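Hypothetical protein Atu2299 (Agrobacterium tumefaciens, PDB 2HLY) is of unknown function but belongs to a family of uncharacterised proteins grouped with the papain-like (clan CA) cysteine peptidases. Local coordinates at residues A[11-16]-A[101-106]; A[15-20]-A[199-204]; A[22-27]-A[163-168]; A[181-186]-A[193-198]. All blocks are in the same frame, centred on the assembly; numbering follows the deposited sequence.

Contact 1: A[11-16]-A[101-106]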
loop_
_atom_site.group_PDB
_atom_site.type_symbol
_atom_site.label_atom_id
_atom_site.label_comp_id
_atom_site.label_asym_id
_atom_site.label_seq_id
_atom_site.Cartn_x
_atom_site.Cartn_y
_atom_site.Cartn_z
ATOM N N THR A 11 -14.321 -1.052 -3.547
ATOM C CA THR A 11 -14.702 -0.020 -2.610
ATOM C C THR A 11 -14.004 -0.205 -1.260
ATOM O O THR A 11 -13.627 0.775 -0.610
ATOM C CB THR A 11 -16.240 0.093 -2.477
ATOM O OG1 THR A 11 -16.569 1.353 -1.874
ATOM C CG2 THR A 11 -16.828 -1.087 -1.699
ATOM N N ASP A 12 -13.799 -1.461 -0.869
ATOM C CA ASP A 12 -13.146 -1.782 0.408
ATOM C C ASP A 12 -11.630 -1.556 0.331
ATOM O O ASP A 12 -10.991 -1.131 1.302
ATOM C CB ASP A 12 -13.505 -3.210 0.825
ATOM C CG ASP A 12 -14.974 -3.335 1.228
ATOM O OD1 ASP A 12 -15.499 -2.372 1.832
ATOM O OD2 ASP A 12 -15.600 -4.384 0.946
ATOM N N TYR A 13 -11.061 -1.832 -0.831
ATOM C CA TYR A 13 -9.668 -1.472 -1.077
ATOM C C TYR A 13 -9.482 0.027 -0.845
ATOM O O TYR A 13 -8.530 0.453 -0.189
ATOM C CB TYR A 13 -9.291 -1.841 -2.505
ATOM C CG TYR A 13 -7.960 -1.271 -2.979
ATOM C CD1 TYR A 13 -6.792 -2.049 -2.973
ATOM C CD2 TYR A 13 -7.882 0.027 -3.477
ATOM C CE1 TYR A 13 -5.575 -1.531 -3.431
ATOM C CE2 TYR A 13 -6.674 0.553 -3.930
ATOM C CZ TYR A 13 -5.535 -0.235 -3.927
ATOM O OH TYR A 13 -4.372 0.314 -4.428
ATOM N N PHE A 14 -10.380 0.845 -1.399
ATOM C CA PHE A 14 -10.274 2.278 -1.184
ATOM C C PHE A 14 -10.471 2.669 0.283
ATOM O O PHE A 14 -9.807 3.577 0.764
ATOM C CB PHE A 14 -11.223 3.043 -2.111
ATOM C CG PHE A 14 -10.787 3.060 -3.553
ATOM C CD1 PHE A 14 -9.458 3.309 -3.904
ATOM C CD2 PHE A 14 -11.722 2.838 -4.575
ATOM C CE1 PHE A 14 -9.067 3.348 -5.255
ATOM C CE2 PHE A 14 -11.332 2.870 -5.917
ATOM C CZ PHE A 14 -10.007 3.120 -6.251
ATOM N N ARG A 15 -11.383 1.998 0.990
ATOM C CA ARG A 15 -11.535 2.239 2.446
ATOM C C ARG A 15 -10.201 2.019 3.159
ATOM O O ARG A 15 -9.800 2.814 4.032
ATOM C CB ARG A 15 -12.588 1.305 3.036
ATOM C CG ARG A 15 -14.010 1.710 2.641
ATOM C CD ARG A 15 -15.044 0.823 3.348
ATOM N NE ARG A 15 -16.386 1.356 3.126
ATOM C CZ ARG A 15 -17.375 1.322 4.021
ATOM N NH1 ARG A 15 -17.197 0.759 5.215
ATOM N NH2 ARG A 15 -18.548 1.853 3.712
ATOM N N ILE A 16 -9.505 0.950 2.783
ATOM C CA ILE A 16 -8.228 0.605 3.431
ATOM C C ILE A 16 -7.177 1.675 3.137
ATOM O O ILE A 16 -6.510 2.186 4.043
ATOM C CB ILE A 16 -7.732 -0.807 3.020
ATOM C CG1 ILE A 16 -8.696 -1.867 3.569
ATOM C CG2 ILE A 16 -6.303 -1.052 3.528
ATOM C CD1 ILE A 16 -8.484 -3.285 3.000
ATOM N N PHE A 101 -1.578 -1.181 -1.744
ATOM C CA PHE A 101 -2.511 -0.200 -1.176
ATOM C C PHE A 101 -2.042 1.245 -1.336
ATOM O O PHE A 101 -2.829 2.155 -1.090
ATOM C CB PHE A 101 -2.774 -0.489 0.306
ATOM C CG PHE A 101 -3.557 -1.733 0.535
ATOM C CD1 PHE A 101 -4.918 -1.751 0.277
ATOM C CD2 PHE A 101 -2.945 -2.880 1.045
ATOM C CE1 PHE A 101 -5.663 -2.924 0.494
ATOM C CE2 PHE A 101 -3.691 -4.048 1.267
ATOM C CZ PHE A 101 -5.051 -4.056 1.010
ATOM N N MET A 102 -0.776 1.451 -1.722
ATOM C CA MET A 102 -0.262 2.797 -1.932
ATOM C C MET A 102 -0.674 3.356 -3.293
ATOM O O MET A 102 -0.493 4.540 -3.543
ATOM C CB MET A 102 1.274 2.825 -1.824
ATOM C CG MET A 102 1.840 4.233 -1.756
ATOM S SD MET A 102 3.608 4.121 -1.494
ATOM C CE MET A 102 4.118 5.800 -1.945
ATOM N N ALA A 103 -1.194 2.503 -4.183
ATOM C CA ALA A 103 -1.365 2.921 -5.573
ATOM C C ALA A 103 -2.120 4.252 -5.756
ATOM O O ALA A 103 -1.744 5.055 -6.631
ATOM C CB ALA A 103 -1.984 1.793 -6.433
ATOM N N PRO A 104 -3.196 4.498 -4.968
ATOM C CA PRO A 104 -3.884 5.806 -5.137
ATOM C C PRO A 104 -2.991 7.033 -4.873
ATOM O O PRO A 104 -3.342 8.146 -5.301
ATOM C CB PRO A 104 -5.056 5.724 -4.136
ATOM C CG PRO A 104 -5.302 4.221 -3.984
ATOM C CD PRO A 104 -3.898 3.642 -3.990
ATOM N N ALA A 105 -1.868 6.836 -4.189
ATOM C CA ALA A 105 -0.938 7.911 -3.874
ATOM C C ALA A 105 0.153 8.080 -4.930
ATOM O O ALA A 105 1.029 8.940 -4.780
ATOM C CB ALA A 105 -0.312 7.676 -2.501
ATOM N N PHE A 106 0.124 7.261 -5.981
ATOM C CA PHE A 106 1.189 7.302 -6.990
ATOM C C PHE A 106 1.213 8.594 -7.809
ATOM O O PHE A 106 2.165 8.833 -8.554
ATOM C CB PHE A 106 1.111 6.105 -7.934
ATOM C CG PHE A 106 1.535 4.785 -7.321
ATOM C CD1 PHE A 106 2.182 4.713 -6.082
ATOM C CD2 PHE A 106 1.311 3.606 -8.020
ATOM C CE1 PHE A 106 2.574 3.469 -5.558
ATOM C CE2 PHE A 106 1.713 2.367 -7.502
ATOM C CZ PHE A 106 2.330 2.305 -6.276
#
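Phe-101 and Tyr-13 bury more surface here than any other pair, 95 and 86 Å² respectively, where buried helix 10-24 packs on the loop after strand 97-100. Their rings are nearly parallel, with planes at 23°, yet the centroids stand 5.3 Å apart and the rings barely overlap. The nearest atoms are Tyr-13 CD1 and Phe-101 CE1, 3.7 Å apart. Ile-16, about one turn further along the helix, lays its CG2 over one face of the Phe-101 ring. This methyl sits 3.9 Å from the ring centroid and 25° off the normal, a CH-pi contact displaced toward the rim. With CG anti to the backbone N (chi1 168°), the Tyr-13 side chain extends across to the turn at 103-105, where its OH comes 3.4 Å from Pro-104 CD and 3.5 Å from Ala-103 CB. Pro-104 CG also meets the edge of the Phe-14 ring, CE1 being 4.1 Å away. The hydroxyl is hydrogen-bonded to the backbone O of Asp-100, which directly precedes the segment, and to Phe-120 N of strand 120-123. No hydrogen bond joins the two segments, and all the touching residues are buried, which implies that cohesion comes from apolar burial.

Contact 2: A[15-20]-A[199-204]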
loop_
_atom_site.group_PDB
_atom_site.type_symbol
_atom_site.label_atom_id
_atom_site.label_comp_id
_atom_site.label_asym_id
_atom_site.label_seq_id
_atom_site.Cartn_x
_atom_site.Cartn_y
_atom_site.Cartn_z
ATOM N N ARG A 15 -11.383 1.998 0.990
ATOM C CA ARG A 15 -11.535 2.239 2.446
ATOM C C ARG A 15 -10.201 2.019 3.159
ATOM O O ARG A 15 -9.800 2.814 4.032
ATOM C CB ARG A 15 -12.588 1.305 3.036
ATOM C CG ARG A 15 -14.010 1.710 2.641
ATOM C CD ARG A 15 -15.044 0.823 3.348
ATOM N NE ARG A 15 -16.386 1.356 3.126
ATOM C CZ ARG A 15 -17.375 1.322 4.021
ATOM N NH1 ARG A 15 -17.197 0.759 5.215
ATOM N NH2 ARG A 15 -18.548 1.853 3.712
ATOM N N ILE A 16 -9.505 0.950 2.783
ATOM C CA ILE A 16 -8.228 0.605 3.431
ATOM C C ILE A 16 -7.177 1.675 3.137
ATOM O O ILE A 16 -6.510 2.186 4.043
ATOM C CB ILE A 16 -7.732 -0.807 3.020
ATOM C CG1 ILE A 16 -8.696 -1.867 3.569
ATOM C CG2 ILE A 16 -6.303 -1.052 3.528
ATOM C CD1 ILE A 16 -8.484 -3.285 3.000
ATOM N N TYR A 17 -7.058 2.042 1.865
ATOM C CA TYR A 17 -6.160 3.124 1.495
ATOM C C TYR A 17 -6.496 4.381 2.304
ATOM O O TYR A 17 -5.604 5.005 2.886
ATOM C CB TYR A 17 -6.185 3.426 -0.022
ATOM C CG TYR A 17 -5.587 4.791 -0.317
ATOM C CD1 TYR A 17 -4.197 4.959 -0.419
ATOM C CD2 TYR A 17 -6.400 5.924 -0.419
ATOM C CE1 TYR A 17 -3.644 6.218 -0.637
ATOM C CE2 TYR A 17 -5.852 7.193 -0.650
ATOM C CZ TYR A 17 -4.482 7.329 -0.749
ATOM O OH TYR A 17 -3.916 8.584 -0.958
ATOM N N ARG A 18 -7.780 4.745 2.347
ATOM C CA ARG A 18 -8.180 5.984 3.033
ATOM C C ARG A 18 -7.805 5.960 4.519
ATOM O O ARG A 18 -7.266 6.946 5.030
ATOM C CB ARG A 18 -9.666 6.254 2.840
ATOM C CG ARG A 18 -10.046 7.697 3.169
ATOM C CD ARG A 18 -11.548 7.926 3.003
ATOM N NE ARG A 18 -12.038 7.672 1.640
ATOM C CZ ARG A 18 -11.974 8.536 0.627
ATOM N NH1 ARG A 18 -11.423 9.739 0.796
ATOM N NH2 ARG A 18 -12.462 8.197 -0.568
ATOM N N VAL A 19 -8.052 4.831 5.184
ATOM C CA VAL A 19 -7.726 4.681 6.603
ATOM C C VAL A 19 -6.231 4.878 6.841
ATOM O O VAL A 19 -5.820 5.658 7.700
ATOM C CB VAL A 19 -8.204 3.325 7.149
ATOM C CG1 VAL A 19 -7.560 3.016 8.513
ATOM C CG2 VAL A 19 -9.727 3.329 7.238
ATOM N N ILE A 20 -5.413 4.162 6.072
ATOM C CA ILE A 20 -3.971 4.209 6.284
ATOM C C ILE A 20 -3.443 5.603 5.956
ATOM O O ILE A 20 -2.622 6.170 6.700
ATOM C CB ILE A 20 -3.244 3.133 5.448
ATOM C CG1 ILE A 20 -3.775 1.742 5.805
ATOM C CG2 ILE A 20 -1.720 3.267 5.632
ATOM C CD1 ILE A 20 -3.310 0.628 4.870
ATOM N N THR A 199 -9.184 11.355 5.375
ATOM C CA THR A 199 -8.835 12.255 4.270
ATOM C C THR A 199 -9.941 12.217 3.196
ATOM O O THR A 199 -10.779 11.313 3.186
ATOM C CB THR A 199 -7.438 11.935 3.671
ATOM O OG1 THR A 199 -7.407 10.574 3.244
ATOM C CG2 THR A 199 -6.337 12.160 4.727
ATOM N N GLY A 200 -9.940 13.196 2.290
ATOM C CA GLY A 200 -11.137 13.468 1.487
ATOM C C GLY A 200 -11.086 13.383 -0.030
ATOM O O GLY A 200 -11.905 14.004 -0.698
ATOM N N GLU A 201 -10.155 12.606 -0.587
ATOM C CA GLU A 201 -10.081 12.456 -2.053
ATOM C C GLU A 201 -11.209 11.553 -2.559
ATOM O O GLU A 201 -11.597 10.603 -1.881
ATOM C CB GLU A 201 -8.711 11.891 -2.479
ATOM C CG GLU A 201 -8.402 11.968 -3.996
ATOM C CD GLU A 201 -7.013 11.398 -4.354
ATOM O OE1 GLU A 201 -6.318 10.886 -3.443
ATOM O OE2 GLU A 201 -6.615 11.457 -5.540
ATOM N N MET A 202 -11.743 11.878 -3.735
ATOM C CA MET A 202 -12.681 11.012 -4.440
ATOM C C MET A 202 -11.848 9.986 -5.187
ATOM O O MET A 202 -10.906 10.352 -5.894
ATOM C CB MET A 202 -13.518 11.835 -5.426
ATOM C CG MET A 202 -14.649 11.090 -6.085
ATOM S SD MET A 202 -15.783 12.254 -6.878
ATOM C CE MET A 202 -16.811 12.736 -5.494
ATOM N N LEU A 203 -12.208 8.710 -5.039
ATOM C CA LEU A 203 -11.382 7.607 -5.544
ATOM C C LEU A 203 -12.176 6.655 -6.413
ATOM O O LEU A 203 -13.172 6.080 -5.962
ATOM C CB LEU A 203 -10.801 6.831 -4.369
ATOM C CG LEU A 203 -9.789 7.589 -3.509
ATOM C CD1 LEU A 203 -9.577 6.852 -2.185
ATOM C CD2 LEU A 203 -8.471 7.796 -4.261
ATOM N N THR A 204 -11.712 6.474 -7.653
ATOM C CA THR A 204 -12.363 5.601 -8.622
ATOM C C THR A 204 -11.318 4.928 -9.511
ATOM O O THR A 204 -10.222 5.462 -9.696
ATOM C CB THR A 204 -13.335 6.398 -9.559
ATOM O OG1 THR A 204 -12.578 7.241 -10.431
ATOM C CG2 THR A 204 -14.348 7.249 -8.759
HETATM O O HOH W 1 -5.738 10.683 -1.027
#
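Arg-18 and Thr-199 mark the closest backbone approach, 6.4 Å between their CA atoms, where the irregular 199-204 segment passes a turn of the helix. The Arg-18 side chain reaches out from the helix, and its guanidinium meets main-chain carbonyls. Its NH1 donates to Thr-199 O at 2.9 Å, from a position 40° above that carbonyl's plane. Glu-201 O is gripped end-on by two nitrogens: NH1 at 2.8 Å lies in the carbonyl plane on a lone pair, and NH2 at 2.9 Å approaches nearly along the C=O axis. Both acceptors lie close to the guanidinium plane, so the three bonds should restrict rotation of the group. A bend at chi3 (-60°) turns the otherwise extended side chain to meet them. Leu-203 CD1 rests over one guanidinium face, 3.6 Å from Arg-18 NH2, and also touches Tyr-17 CD2 at 3.8 Å. In the plane of the Tyr-17 ring, a water 2.8 Å from Tyr-17 OH bridges to Glu-201 OE1, at a distance so short (2.5 Å) that its details are doubtful. Thr-199 OG1 is hydrogen-bonded to Asn-21 ND2, outside the contact. An arginine capturing main-chain carbonyls here fastens the irregular chain after strand 193-197 to helix 10-24 at the protein surface.

Contact 3: A[22-27]-A[163-168]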
loop_
_atom_site.group_PDB
_atom_site.type_symbol
_atom_site.label_atom_id
_atom_site.label_comp_id
_atom_site.label_asym_id
_atom_site.label_seq_id
_atom_site.Cartn_x
_atom_site.Cartn_y
_atom_site.Cartn_z
ATOM N N SER A 22 -4.994 8.384 6.138
ATOM C CA SER A 22 -5.451 9.320 7.164
ATOM C C SER A 22 -4.557 9.279 8.404
ATOM O O SER A 22 -4.288 10.317 9.023
ATOM C CB SER A 22 -6.898 9.010 7.544
ATOM O OG SER A 22 -7.749 9.122 6.410
ATOM N N LEU A 23 -4.089 8.084 8.748
ATOM C CA LEU A 23 -3.210 7.897 9.902
ATOM C C LEU A 23 -1.771 8.362 9.629
ATOM O O LEU A 23 -1.049 8.783 10.554
ATOM C CB LEU A 23 -3.220 6.420 10.321
ATOM C CG LEU A 23 -4.518 5.954 10.981
ATOM C CD1 LEU A 23 -4.595 4.437 11.059
ATOM C CD2 LEU A 23 -4.627 6.572 12.386
ATOM N N LEU A 24 -1.364 8.307 8.377
ATOM C CA LEU A 24 -0.005 8.630 7.988
ATOM C C LEU A 24 0.241 10.063 7.682
ATOM O O LEU A 24 1.331 10.497 7.691
ATOM C CB LEU A 24 0.320 7.936 6.726
ATOM C CG LEU A 24 0.763 6.542 6.924
ATOM C CD1 LEU A 24 1.813 6.481 8.001
ATOM C CD2 LEU A 24 -0.349 5.705 7.251
ATOM N N ILE A 25 -0.793 10.741 7.260
ATOM C CA ILE A 25 -0.611 12.041 6.599
ATOM C C ILE A 25 0.203 13.044 7.446
ATOM O O ILE A 25 1.055 13.763 6.910
ATOM C CB ILE A 25 -1.957 12.619 6.036
ATOM C CG1 ILE A 25 -1.704 13.809 5.095
ATOM C CG2 ILE A 25 -2.912 12.982 7.149
ATOM C CD1 ILE A 25 -0.789 13.490 3.918
ATOM N N SER A 26 -0.012 13.030 8.764
ATOM C CA SER A 26 0.681 13.942 9.685
ATOM C C SER A 26 2.183 13.653 9.807
ATOM O O SER A 26 2.955 14.505 10.275
ATOM C CB SER A 26 0.040 13.877 11.072
ATOM O OG SER A 26 0.253 12.598 11.656
ATOM N N GLN A 27 2.581 12.453 9.392
ATOM C CA GLN A 27 3.960 11.981 9.500
ATOM C C GLN A 27 4.864 12.533 8.390
ATOM O O GLN A 27 6.083 12.547 8.531
ATOM C CB GLN A 27 3.959 10.451 9.471
ATOM C CG GLN A 27 5.135 9.793 10.147
ATOM C CD GLN A 27 4.702 8.682 11.086
ATOM O OE1 GLN A 27 3.647 8.069 10.903
ATOM N NE2 GLN A 27 5.513 8.426 12.109
ATOM N N GLY A 163 2.737 -0.034 16.156
ATOM C CA GLY A 163 1.738 -1.050 16.517
ATOM C C GLY A 163 0.437 -0.414 16.983
ATOM O O GLY A 163 -0.656 -0.896 16.667
ATOM N N ASP A 164 0.544 0.693 17.722
ATOM C CA ASP A 164 -0.652 1.417 18.156
ATOM C C ASP A 164 -1.453 1.904 16.952
ATOM O O ASP A 164 -2.679 1.767 16.936
ATOM C CB ASP A 164 -0.286 2.612 19.025
ATOM C CG ASP A 164 0.191 2.217 20.409
ATOM O OD1 ASP A 164 0.083 1.020 20.776
ATOM O OD2 ASP A 164 0.665 3.136 21.129
ATOM N N MET A 165 -0.759 2.456 15.950
ATOM C CA MET A 165 -1.441 2.967 14.758
ATOM C C MET A 165 -2.075 1.819 13.972
ATOM O O MET A 165 -3.164 1.974 13.428
ATOM C CB MET A 165 -0.501 3.777 13.851
ATOM C CG MET A 165 -0.146 5.163 14.367
ATOM S SD MET A 165 0.093 6.410 13.044
ATOM C CE MET A 165 0.397 5.397 11.607
ATOM N N ALA A 166 -1.399 0.669 13.917
ATOM C CA ALA A 166 -1.955 -0.502 13.213
ATOM C C ALA A 166 -3.259 -0.967 13.863
ATOM O O ALA A 166 -4.231 -1.356 13.179
ATOM C CB ALA A 166 -0.960 -1.632 13.209
ATOM N N SER A 167 -3.266 -0.956 15.192
ATOM C CA SER A 167 -4.474 -1.303 15.933
ATOM C C SER A 167 -5.605 -0.348 15.545
ATOM O O SER A 167 -6.720 -0.780 15.252
ATOM C CB SER A 167 -4.206 -1.259 17.440
ATOM O OG SER A 167 -5.397 -1.503 18.182
ATOM N N VAL A 168 -5.302 0.949 15.506
ATOM C CA VAL A 168 -6.317 1.939 15.135
ATOM C C VAL A 168 -6.851 1.653 13.726
ATOM O O VAL A 168 -8.070 1.663 13.504
ATOM C CB VAL A 168 -5.784 3.393 15.252
ATOM C CG1 VAL A 168 -6.806 4.399 14.700
ATOM C CG2 VAL A 168 -5.430 3.702 16.716
#
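The CE methyl of Met-165 packs against two leucines, lying 4.0 Å from Leu-23 CB and 4.0 Å from Leu-24 CD1. Apolar burial is greatest for Met-165 (87 Å²) and Leu-23 (82 Å²), whose CA atoms, 7.1 Å apart, are the nearest across the two segments. The chain of Met-165 bends at chi2 (-147°) and again at chi3 (-20°), which brings CE up against both leucines; both torsions depart from staggered values, so the exact path of the thioether deserves caution. The two branches of Leu-23 divide their work. CD2 meets Val-168 CG1 at 3.9 Å, the side chains meeting at a slant, whereas CD1 turns to the backbone and stands 3.7 Å from Met-165 O. That the valine offers CG1 follows from its torsion, which sets this methyl anti to the backbone N (chi1 173°). Met-165 and Val-168 are three residues apart on helix 160-172 and both CB atoms point toward the opposing segment, so one helical face carries the contact.

This is packing of helix 160-172 against the C-terminal end of helix 10-24. Leu-23 also touches Ala-169 and Trp-172 further along helix 160-172, and Met-165 also touches Phe-41 of helix 31-50.

Polar groups take part without hydrogen bonding across the contact. Leu-23 O lies 3.6 Å from Met-165 SD, a van der Waals approach of carbonyl and sulfur. The exposed Gln-27 adds a marginal contact at the solvent-exposed side, its OE1 being 4.3 Å from Met-165 CE; its side chain also touches Tyr-37 and Met-161.

Contact 4: A[181-186]-A[193-198]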
loop_
_atom_site.group_PDB
_atom_site.type_symbol
_atom_site.label_atom_id
_atom_site.label_comp_id
_atom_site.label_asym_id
_atom_site.label_seq_id
_atom_site.Cartn_x
_atom_site.Cartn_y
_atom_site.Cartn_z
ATOM N N ALA A 181 -16.464 5.582 11.210
ATOM C CA ALA A 181 -16.298 6.887 11.855
ATOM C C ALA A 181 -15.634 7.888 10.916
ATOM O O ALA A 181 -14.655 7.565 10.252
ATOM C CB ALA A 181 -15.471 6.757 13.132
ATOM N N ALA A 182 -16.179 9.099 10.858
ATOM C CA ALA A 182 -15.611 10.174 10.047
ATOM C C ALA A 182 -14.279 10.652 10.604
ATOM O O ALA A 182 -13.428 11.174 9.872
ATOM C CB ALA A 182 -16.588 11.337 9.971
ATOM N N SER A 183 -14.114 10.500 11.913
ATOM C CA SER A 183 -12.862 10.838 12.576
ATOM C C SER A 183 -12.758 9.996 13.832
ATOM O O SER A 183 -13.770 9.501 14.336
ATOM C CB SER A 183 -12.801 12.332 12.923
ATOM O OG SER A 183 -13.714 12.658 13.953
ATOM N N LEU A 184 -11.533 9.827 14.320
ATOM C CA LEU A 184 -11.292 9.067 15.540
ATOM C C LEU A 184 -10.455 9.849 16.516
ATOM O O LEU A 184 -9.593 10.633 16.119
ATOM C CB LEU A 184 -10.574 7.755 15.231
ATOM C CG LEU A 184 -11.400 6.599 14.682
ATOM C CD1 LEU A 184 -10.526 5.369 14.627
ATOM C CD2 LEU A 184 -12.628 6.331 15.553
ATOM N N SER A 185 -10.723 9.628 17.800
ATOM C CA SER A 185 -9.866 10.123 18.869
ATOM C C SER A 185 -8.777 9.083 19.126
ATOM O O SER A 185 -9.069 7.953 19.533
ATOM C CB SER A 185 -10.682 10.362 20.135
ATOM O OG SER A 185 -9.884 10.988 21.122
ATOM N N VAL A 186 -7.528 9.460 18.858
ATOM C CA VAL A 186 -6.378 8.558 19.003
ATOM C C VAL A 186 -5.489 9.049 20.153
ATOM O O VAL A 186 -5.054 10.203 20.155
ATOM C CB VAL A 186 -5.565 8.482 17.691
ATOM C CG1 VAL A 186 -4.347 7.568 17.840
ATOM C CG2 VAL A 186 -6.449 7.986 16.550
ATOM N N ALA A 193 -4.643 12.710 23.679
ATOM C CA ALA A 193 -5.477 12.354 22.527
ATOM C C ALA A 193 -5.471 13.412 21.418
ATOM O O ALA A 193 -5.387 14.617 21.682
ATOM C CB ALA A 193 -6.905 12.024 22.972
ATOM N N ARG A 194 -5.536 12.938 20.171
ATOM C CA ARG A 194 -5.671 13.796 18.997
ATOM C C ARG A 194 -6.830 13.282 18.127
ATOM O O ARG A 194 -7.134 12.090 18.143
ATOM C CB ARG A 194 -4.366 13.836 18.191
ATOM C CG ARG A 194 -4.068 12.551 17.424
ATOM C CD ARG A 194 -2.667 12.535 16.822
ATOM N NE ARG A 194 -2.404 11.272 16.134
ATOM C CZ ARG A 194 -2.081 10.128 16.737
ATOM N NH1 ARG A 194 -1.969 10.067 18.063
ATOM N NH2 ARG A 194 -1.869 9.034 16.010
ATOM N N THR A 195 -7.489 14.183 17.402
ATOM C CA THR A 195 -8.544 13.777 16.459
ATOM C C THR A 195 -7.916 13.553 15.091
ATOM O O THR A 195 -7.183 14.403 14.581
ATOM C CB THR A 195 -9.688 14.813 16.371
ATOM O OG1 THR A 195 -10.298 14.952 17.659
ATOM C CG2 THR A 195 -10.763 14.369 15.372
ATOM N N VAL A 196 -8.191 12.392 14.508
ATOM C CA VAL A 196 -7.681 12.076 13.178
ATOM C C VAL A 196 -8.884 11.918 12.227
ATOM O O VAL A 196 -9.679 11.008 12.398
ATOM C CB VAL A 196 -6.797 10.799 13.190
ATOM C CG1 VAL A 196 -6.200 10.546 11.815
ATOM C CG2 VAL A 196 -5.663 10.925 14.218
ATOM N N PRO A 197 -9.038 12.838 11.254
ATOM C CA PRO A 197 -10.139 12.713 10.310
ATOM C C PRO A 197 -9.791 11.841 9.117
ATOM O O PRO A 197 -8.621 11.740 8.742
ATOM C CB PRO A 197 -10.318 14.147 9.811
ATOM C CG PRO A 197 -8.959 14.720 9.855
ATOM C CD PRO A 197 -8.223 14.040 10.988
ATOM N N LEU A 198 -10.799 11.233 8.505
ATOM C CA LEU A 198 -10.563 10.574 7.223
ATOM C C LEU A 198 -10.209 11.624 6.179
ATOM O O LEU A 198 -10.841 12.686 6.121
ATOM C CB LEU A 198 -11.810 9.811 6.784
ATOM C CG LEU A 198 -12.127 8.483 7.473
ATOM C CD1 LEU A 198 -13.541 8.012 7.101
ATOM C CD2 LEU A 198 -11.087 7.405 7.156
HETATM O O HOH W 2 -13.484 12.970 7.545
HETATM O O HOH W 3 -9.373 13.733 20.200
#
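Val-186 lies against one face of the Arg-194 guanidinium: CB stands 3.8 Å above the plane, offset toward the rim, and CG1 is 3.4 Å from NH2. The two side chains run side by side in the same direction from a hydrogen-bonded pair of the antiparallel strands. Arg-194 CG stands between its backbone N and carbonyl carbon (chi1 73°); the chain then extends to NE, and a turn at chi4 (-79°) presents a guanidinium face to the valine. On the same sheet face Val-186 CG2 touches Val-196 CG2 at 3.8 Å. Backbone bonds set the register. Leu-184 pairs with Val-196 and Val-186 with Arg-194, each through two N-H...O bonds, the shortest 2.8 Å as from Val-186 N to Arg-194 O. One further bond, Leu-198 N to Ala-182 O at 3.0 Å, extends the pairing past the strand ends. On the opposite face, which carries Ser-183, Ser-185, Thr-195 and Pro-197, a water bridges Ser-185 OG (2.9 Å) and Thr-195 OG1 (3.0 Å). The result is a two-stranded beta hairpin at the surface. Its Leu-184 and Val-186 side chains pack on Val-168 of helix 160-172, while Leu-198 reaches Trp-172 of that helix and Arg-18 and Ser-22 of helix 10-24.

In the fold
Helix 10-24 supplies one segment to contacts 1, 2 and 3. Contacts 1 and 2, their centres 6 Å apart, share Arg-15 and Ile-16; contact 3 lies at the helix's C-terminal end, about 15 and 14 Å from their respective centres. Contact 4, the hairpin, is centred 10 Å from contact 3, and they touch chiefly where Ser-22 packs on 196-198; contacts 2 and 4 also touch, at Leu-198. Along the chain contacts 3 and 4 both fall inside the loop closed by contact 2, whereas contacts 1 and 3 interleave. One N-terminal helix thus packs against the loop after strand 97-100, helix 160-172 and the C-terminal chain, joining parts distant in sequence into one compact fold.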